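Local coordinates for protein probable transcriptional regulator (Rhodococcus jostii, PDB 3ON2) that probably binds DNA at cis-regulatory sites and controls transcription as a member of the TetR family, though its actual role has not been established, at residues 118-122 and 123-127; 169-173 and 174-178; 177-181 and 182-186. All coordinates share one frame; numbering follows the deposited sequence.

From the N terminus, the chain meets contact 1 where the loop after helix 105-115 runs into helix 122-144: residues 118-121 lead through the N-cap Ala121 into the first turns, 122-127. Helix 153-172 comes next, and its C-terminal end and exit make contact 2 (169-173 with 174-178). Contact 3 (177-181 with 182-186) then starts helix 181-196. Contact 1 closes before the other two open; contact 3 begins where contact 2 ends, and none is nested. Contacts 2 and 3 share Asp177 and Gly178 and touch where Leu176 CD1 meets Val181 CB at 3.8 Å, closing the loop between the last two helices. Contact 1 lies across the chain's centre, about 30 Å from contact 2 between centres.

Contact 1: 118-122 and 123-127; sequences PGAAS and QVVEA
Ser122 O accepts the backbone N-H of Glu126 at 2.8 Å, the shortest hydrogen bond between 118-122 and 123-127, with the donor tilted 23° from the carbonyl plane. One residue earlier, Ala121 O takes Val125 N at 3.0 Å in a nearly straight bond that lies in the carbonyl plane. These are the opening i to i+4 bonds of helix 122-144, and Ala121 occupies the N-cap position, where its extended backbone turns into the helix. Ala121 has no polar side chain for a side-chain cap; its carbonyl makes the usual bond to Val125 N.

A water ties the side chains of the same turn together. It donates to Glu126 OE2 at 3.1 Å and is hydrogen-bonded to Ser122 OG, which is placed between the backbone N and the carbonyl carbon of its residue (chi1 54°). Glu126 is extended beyond CG, and its methylene CG lies 3.3 Å from Ser122 O, so the chain leans back over the carbonyl that its own N-H binds. The water bridge lies on the exposed face of the turn.

Around the N-cap the contacts are van der Waals packing. Gln123 bends at chi2 (-84°), which folds its amide back so that Ala121 CB sits over one face of it, offset from its centre and 3.4 Å from Gln123 OE1. The glutamine and Ala121 also touch Asp61 of helix 56-81, while buried Val124 packs on Asn114 and Lys115 of helix 105-115, setting the start of helix 122-144 against helices 56-81 and 105-115. Farther back in the loop, Ala120 directs its methyl toward the helix. There Ala120 CB makes an apolar contact with Val125 CG2, the branch beside the valine's backbone N, at 4.1 Å.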
loop_
_atom_site.group_PDB
_atom_site.type_symbol
_atom_site.label_atom_id
_atom_site.label_comp_id
_atom_site.label_asym_id
_atom_site.label_seq_id
_atom_site.Cartn_x
_atom_site.Cartn_y
_atom_site.Cartn_z
ATOM N N PRO A 118 18.523 -3.100 3.901
ATOM C CA PRO A 118 19.623 -2.399 4.565
ATOM C C PRO A 118 19.773 -1.008 3.974
ATOM O O PRO A 118 19.851 -0.882 2.755
ATOM C CB PRO A 118 20.847 -3.236 4.182
ATOM C CG PRO A 118 20.320 -4.618 4.046
ATOM C CD PRO A 118 18.866 -4.507 3.611
ATOM N N GLY A 119 19.784 0.019 4.820
ATOM C CA GLY A 119 20.031 1.392 4.358
ATOM C C GLY A 119 18.873 2.047 3.617
ATOM O O GLY A 119 19.080 3.002 2.857
ATOM N N ALA A 120 17.650 1.560 3.852
ATOM C CA ALA A 120 16.453 2.067 3.174
ATOM C C ALA A 120 16.331 3.582 3.332
ATOM O O ALA A 120 16.632 4.120 4.393
ATOM C CB ALA A 120 15.208 1.371 3.718
ATOM N N ALA A 121 15.902 4.279 2.284
ATOM C CA ALA A 121 15.803 5.735 2.381
ATOM C C ALA A 121 14.746 6.176 3.405
ATOM O O ALA A 121 13.653 5.603 3.494
ATOM C CB ALA A 121 15.560 6.376 1.003
ATOM N N SER A 122 15.102 7.189 4.189
ATOM C CA SER A 122 14.225 7.731 5.233
ATOM C C SER A 122 12.837 8.162 4.719
ATOM O O SER A 122 11.837 7.977 5.416
ATOM C CB SER A 122 14.904 8.905 5.936
ATOM O OG SER A 122 15.322 9.880 4.988
ATOM N N GLN A 123 12.762 8.718 3.507
ATOM C CA GLN A 123 11.454 9.148 3.000
ATOM C C GLN A 123 10.543 7.950 2.717
ATOM O O GLN A 123 9.323 8.045 2.903
ATOM C CB GLN A 123 11.553 10.087 1.792
ATOM C CG GLN A 123 11.944 9.436 0.473
ATOM C CD GLN A 123 13.453 9.270 0.297
ATOM O OE1 GLN A 123 14.252 9.507 1.225
ATOM N NE2 GLN A 123 13.855 8.865 -0.915
ATOM N N VAL A 124 11.138 6.825 2.297
ATOM C CA VAL A 124 10.382 5.573 2.142
ATOM C C VAL A 124 9.926 5.071 3.518
ATOM O O VAL A 124 8.733 4.751 3.712
ATOM C CB VAL A 124 11.178 4.474 1.402
ATOM C CG1 VAL A 124 10.377 3.169 1.356
ATOM C CG2 VAL A 124 11.543 4.938 -0.041
ATOM N N VAL A 125 10.873 4.984 4.459
ATOM C CA VAL A 125 10.561 4.537 5.823
ATOM C C VAL A 125 9.414 5.367 6.418
ATOM O O VAL A 125 8.461 4.794 6.954
ATOM C CB VAL A 125 11.806 4.562 6.761
ATOM C CG1 VAL A 125 11.412 4.196 8.198
ATOM C CG2 VAL A 125 12.895 3.618 6.251
ATOM N N GLU A 126 9.494 6.699 6.294
ATOM C CA GLU A 126 8.461 7.619 6.843
ATOM C C GLU A 126 7.082 7.454 6.200
ATOM O O GLU A 126 6.054 7.497 6.883
ATOM C CB GLU A 126 8.899 9.082 6.705
ATOM C CG GLU A 126 9.984 9.512 7.706
ATOM C CD GLU A 126 10.556 10.903 7.415
ATOM O OE1 GLU A 126 9.885 11.681 6.684
ATOM O OE2 GLU A 126 11.671 11.217 7.920
ATOM N N ALA A 127 7.072 7.298 4.877
ATOM C CA ALA A 127 5.844 7.044 4.128
ATOM C C ALA A 127 5.172 5.728 4.577
ATOM O O ALA A 127 3.954 5.694 4.752
ATOM C CB ALA A 127 6.143 7.025 2.622
HETATM O O HOH W 1 13.173 11.822 5.309
#

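Contact 2: 169-173 and 174-178; sequences TLAAG and GMLDG
Leu170 O receives the N-H of Met175 at 2.8 Å and 169°, the donor tilted 27° from the carbonyl plane. The same oxygen also takes a weak bond from Gly173 N, so two backbone donors converge on it. Next to it, Gly174 N reaches Ala171 O at 3.2 Å. That donor stands well above the carbonyl plane and uses neither lone pair, although the N-H points almost straight at the oxygen.

Selenomethionine Met175 directs its CB toward the last helical turn. Its chain runs straight through chi2 and then bends at chi3 (-74°), bringing the terminal methyl CE to 3.8 Å from Leu170 CD2. The two side chains cross at about a right angle, and CD2 also touches the selenomethionine's CB. A second conformer of Met175 exists, so this methyl contact describes one of two placements.

The Met175 and Gly174 bonds, with the positive phi of Gly174, make a Schellman motif at the C-terminal end of helix 153-172. Gly174 is the first residue to leave helical geometry and turns the chain out of the helix. Met175 N to Leu170 O is the 6→1 bond of the motif and Gly174 N to Ala171 O the 5→2 bond.

Beyond the turn, Leu176 folds back over the side of the helix, where its two methyls divide between neighbouring residues. Leu176 CD2 rests 3.7 Å from Leu170 CB, and Leu176 CD1 lies 3.9 Å from Ala171 CB.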
loop_
_atom_site.group_PDB
_atom_site.type_symbol
_atom_site.label_atom_id
_atom_site.label_comp_id
_atom_site.label_asym_id
_atom_site.label_seq_id
_atom_site.Cartn_x
_atom_site.Cartn_y
_atom_site.Cartn_z
ATOM N N THR A 169 -1.856 -12.208 0.383
ATOM C CA THR A 169 -0.797 -13.143 0.023
ATOM C C THR A 169 -1.372 -14.500 -0.464
ATOM O O THR A 169 -0.958 -15.031 -1.530
ATOM C CB THR A 169 0.187 -13.332 1.208
ATOM O OG1 THR A 169 0.768 -12.068 1.549
ATOM C CG2 THR A 169 1.306 -14.320 0.850
ATOM N N LEU A 170 -2.359 -15.030 0.261
ATOM C CA LEU A 170 -3.008 -16.270 -0.152
ATOM C C LEU A 170 -3.685 -16.083 -1.505
ATOM O O LEU A 170 -3.604 -16.968 -2.375
ATOM C CB LEU A 170 -4.040 -16.779 0.894
ATOM C CG LEU A 170 -3.547 -17.275 2.275
ATOM C CD1 LEU A 170 -4.597 -18.132 3.034
ATOM C CD2 LEU A 170 -2.255 -18.060 2.152
ATOM N N ALA A 171 -4.346 -14.943 -1.680
ATOM C CA ALA A 171 -5.083 -14.672 -2.906
ATOM C C ALA A 171 -4.108 -14.580 -4.080
ATOM O O ALA A 171 -4.305 -15.233 -5.115
ATOM C CB ALA A 171 -5.958 -13.392 -2.758
ATOM N N ALA A 172 -3.010 -13.842 -3.901
ATOM C CA ALA A 172 -2.015 -13.705 -4.970
ATOM C C ALA A 172 -1.357 -15.049 -5.309
ATOM O O ALA A 172 -0.871 -15.241 -6.442
ATOM C CB ALA A 172 -0.953 -12.680 -4.592
ATOM N N GLY A 173 -1.357 -15.974 -4.346
ATOM C CA GLY A 173 -0.684 -17.253 -4.506
ATOM C C GLY A 173 -1.595 -18.382 -4.947
ATOM O O GLY A 173 -1.163 -19.522 -5.054
ATOM N N GLY A 174 -2.866 -18.061 -5.170
ATOM C CA GLY A 174 -3.865 -19.030 -5.568
ATOM C C GLY A 174 -4.226 -20.016 -4.479
ATOM O O GLY A 174 -4.596 -21.142 -4.784
HETATM N N MSE A 175 -4.131 -19.603 -3.213
HETATM C CA MSE A 175 -4.318 -20.514 -2.080
HETATM C C MSE A 175 -5.633 -20.363 -1.317
HETATM O O MSE A 175 -5.760 -20.832 -0.178
HETATM C CB MSE A 175 -3.145 -20.406 -1.112
HETATM C CG MSE A 175 -1.910 -21.071 -1.642
HETATM SE SE MSE A 175 -0.418 -21.022 -0.414
HETATM C CE MSE A 175 0.094 -19.134 -0.582
ATOM N N LEU A 176 -6.610 -19.714 -1.941
ATOM C CA LEU A 176 -7.935 -19.574 -1.326
ATOM C C LEU A 176 -8.853 -20.733 -1.689
ATOM O O LEU A 176 -9.937 -20.861 -1.131
ATOM C CB LEU A 176 -8.592 -18.243 -1.690
ATOM C CG LEU A 176 -7.924 -16.979 -1.155
ATOM C CD1 LEU A 176 -8.769 -15.757 -1.531
ATOM C CD2 LEU A 176 -7.708 -17.040 0.361
ATOM N N ASP A 177 -8.400 -21.556 -2.633
ATOM C CA ASP A 177 -9.122 -22.738 -3.111
ATOM C C ASP A 177 -10.583 -22.475 -3.444
ATOM O O ASP A 177 -11.463 -23.190 -2.980
ATOM C CB ASP A 177 -9.002 -23.879 -2.098
ATOM C CG ASP A 177 -9.234 -25.255 -2.736
ATOM O OD1 ASP A 177 -9.268 -25.341 -3.997
ATOM O OD2 ASP A 177 -9.390 -26.253 -1.980
ATOM N N GLY A 178 -10.837 -21.434 -4.228
ATOM C CA GLY A 178 -12.196 -21.085 -4.624
ATOM C C GLY A 178 -13.037 -20.234 -3.671
ATOM O O GLY A 178 -14.154 -19.849 -4.034
#

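Contact 3: 177-181 and 182-186; sequences DGAPV and DEVVT
Ala179 CB meets Val184 CG2 at 3.8 Å, a methyl-to-methyl contact between the loop and the first turn of helix 181-196. Pro180 follows at the N-cap position. Its carbonyl oxygen accepts Val184 N at 3.2 Å, nearly along the C=O axis, and takes a weak second bond from Glu183 N. The Glu183 carboxylate slants past the CG-CD edge of the Pro180 ring, displaced to one side of the ring plane. With Glu183 CG beside its own backbone N (chi1 -67°) and the chain extended beyond it, Glu183 CD comes to 3.8 Å from Pro180 CG. This is a van der Waals contact between the ring's methylenes and a carboxylate.

Val181 opens the helix proper. Its O receives Val185 N at 2.9 Å and 178°, while Val184 N adds a weak bond. Side by side and pointing the same way, Val181 and Val185 touch through their CG2 methyls at 4.1 Å. Both pack against Ile167 of helix 153-172 and Val98 of helix 86-103, and the buried Val185 also meets Phe164 and Ala94. With Val184 on Ile167, they belong to the face of helix 181-196 that packs on these helices of the TetR-like C-terminal domain. The first turn thus rests on main-chain carbonyls, with no side-chain cap from Pro180, and Val181 and Val185 add apolar packing to it.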
loop_
_atom_site.group_PDB
_atom_site.type_symbol
_atom_site.label_atom_id
_atom_site.label_comp_id
_atom_site.label_asym_id
_atom_site.label_seq_id
_atom_site.Cartn_x
_atom_site.Cartn_y
_atom_site.Cartn_z
ATOM N N ASP A 177 -8.400 -21.556 -2.633
ATOM C CA ASP A 177 -9.122 -22.738 -3.111
ATOM C C ASP A 177 -10.583 -22.475 -3.444
ATOM O O ASP A 177 -11.463 -23.190 -2.980
ATOM C CB ASP A 177 -9.002 -23.879 -2.098
ATOM C CG ASP A 177 -9.234 -25.255 -2.736
ATOM O OD1 ASP A 177 -9.268 -25.341 -3.997
ATOM O OD2 ASP A 177 -9.390 -26.253 -1.980
ATOM N N GLY A 178 -10.837 -21.434 -4.228
ATOM C CA GLY A 178 -12.196 -21.085 -4.624
ATOM C C GLY A 178 -13.037 -20.234 -3.671
ATOM O O GLY A 178 -14.154 -19.849 -4.034
ATOM N N ALA A 179 -12.540 -19.946 -2.456
ATOM C CA ALA A 179 -13.282 -19.061 -1.546
ATOM C C ALA A 179 -13.113 -17.628 -2.056
ATOM O O ALA A 179 -11.979 -17.189 -2.286
ATOM C CB ALA A 179 -12.793 -19.191 -0.116
ATOM N N PRO A 180 -14.236 -16.922 -2.299
ATOM C CA PRO A 180 -14.126 -15.600 -2.887
ATOM C C PRO A 180 -13.363 -14.690 -1.904
ATOM O O PRO A 180 -13.644 -14.694 -0.704
ATOM C CB PRO A 180 -15.585 -15.163 -3.046
ATOM C CG PRO A 180 -16.382 -16.444 -3.065
ATOM C CD PRO A 180 -15.642 -17.335 -2.110
ATOM N N VAL A 181 -12.367 -13.967 -2.383
ATOM C CA VAL A 181 -11.573 -13.140 -1.462
ATOM C C VAL A 181 -12.450 -12.228 -0.576
ATOM O O VAL A 181 -12.193 -12.091 0.621
ATOM C CB VAL A 181 -10.424 -12.367 -2.177
ATOM C CG1 VAL A 181 -10.933 -11.429 -3.230
ATOM C CG2 VAL A 181 -9.591 -11.586 -1.157
ATOM N N ASP A 182 -13.475 -11.620 -1.164
ATOM C CA ASP A 182 -14.359 -10.702 -0.433
ATOM C C ASP A 182 -14.999 -11.392 0.791
ATOM O O ASP A 182 -15.111 -10.787 1.868
ATOM C CB ASP A 182 -15.426 -10.122 -1.393
ATOM C CG ASP A 182 -16.281 -9.008 -0.762
ATOM O OD1 ASP A 182 -15.732 -7.931 -0.404
ATOM O OD2 ASP A 182 -17.519 -9.197 -0.666
ATOM N N GLU A 183 -15.393 -12.660 0.630
ATOM C CA GLU A 183 -15.989 -13.446 1.724
ATOM C C GLU A 183 -14.978 -13.785 2.817
ATOM O O GLU A 183 -15.329 -13.842 3.984
ATOM C CB GLU A 183 -16.622 -14.734 1.190
ATOM C CG GLU A 183 -17.871 -14.497 0.283
ATOM C CD GLU A 183 -18.594 -15.786 -0.098
ATOM O OE1 GLU A 183 -18.300 -16.853 0.481
ATOM O OE2 GLU A 183 -19.476 -15.724 -0.983
ATOM N N VAL A 184 -13.728 -14.013 2.435
ATOM C CA VAL A 184 -12.676 -14.362 3.403
ATOM C C VAL A 184 -12.285 -13.109 4.196
ATOM O O VAL A 184 -12.135 -13.169 5.417
ATOM C CB VAL A 184 -11.435 -14.982 2.687
ATOM C CG1 VAL A 184 -10.286 -15.290 3.670
ATOM C CG2 VAL A 184 -11.829 -16.245 1.995
ATOM N N VAL A 185 -12.129 -11.981 3.509
ATOM C CA VAL A 185 -11.896 -10.690 4.194
ATOM C C VAL A 185 -12.987 -10.406 5.248
ATOM O O VAL A 185 -12.688 -10.085 6.407
ATOM C CB VAL A 185 -11.777 -9.507 3.175
ATOM C CG1 VAL A 185 -11.739 -8.135 3.892
ATOM C CG2 VAL A 185 -10.551 -9.677 2.294
ATOM N N THR A 186 -14.244 -10.566 4.849
ATOM C CA THR A 186 -15.390 -10.304 5.751
ATOM C C THR A 186 -15.397 -11.233 6.943
ATOM O O THR A 186 -15.579 -10.772 8.072
ATOM C CB THR A 186 -16.747 -10.379 5.004
ATOM O OG1 THR A 186 -16.741 -9.385 3.980
ATOM C CG2 THR A 186 -17.902 -10.053 5.939
#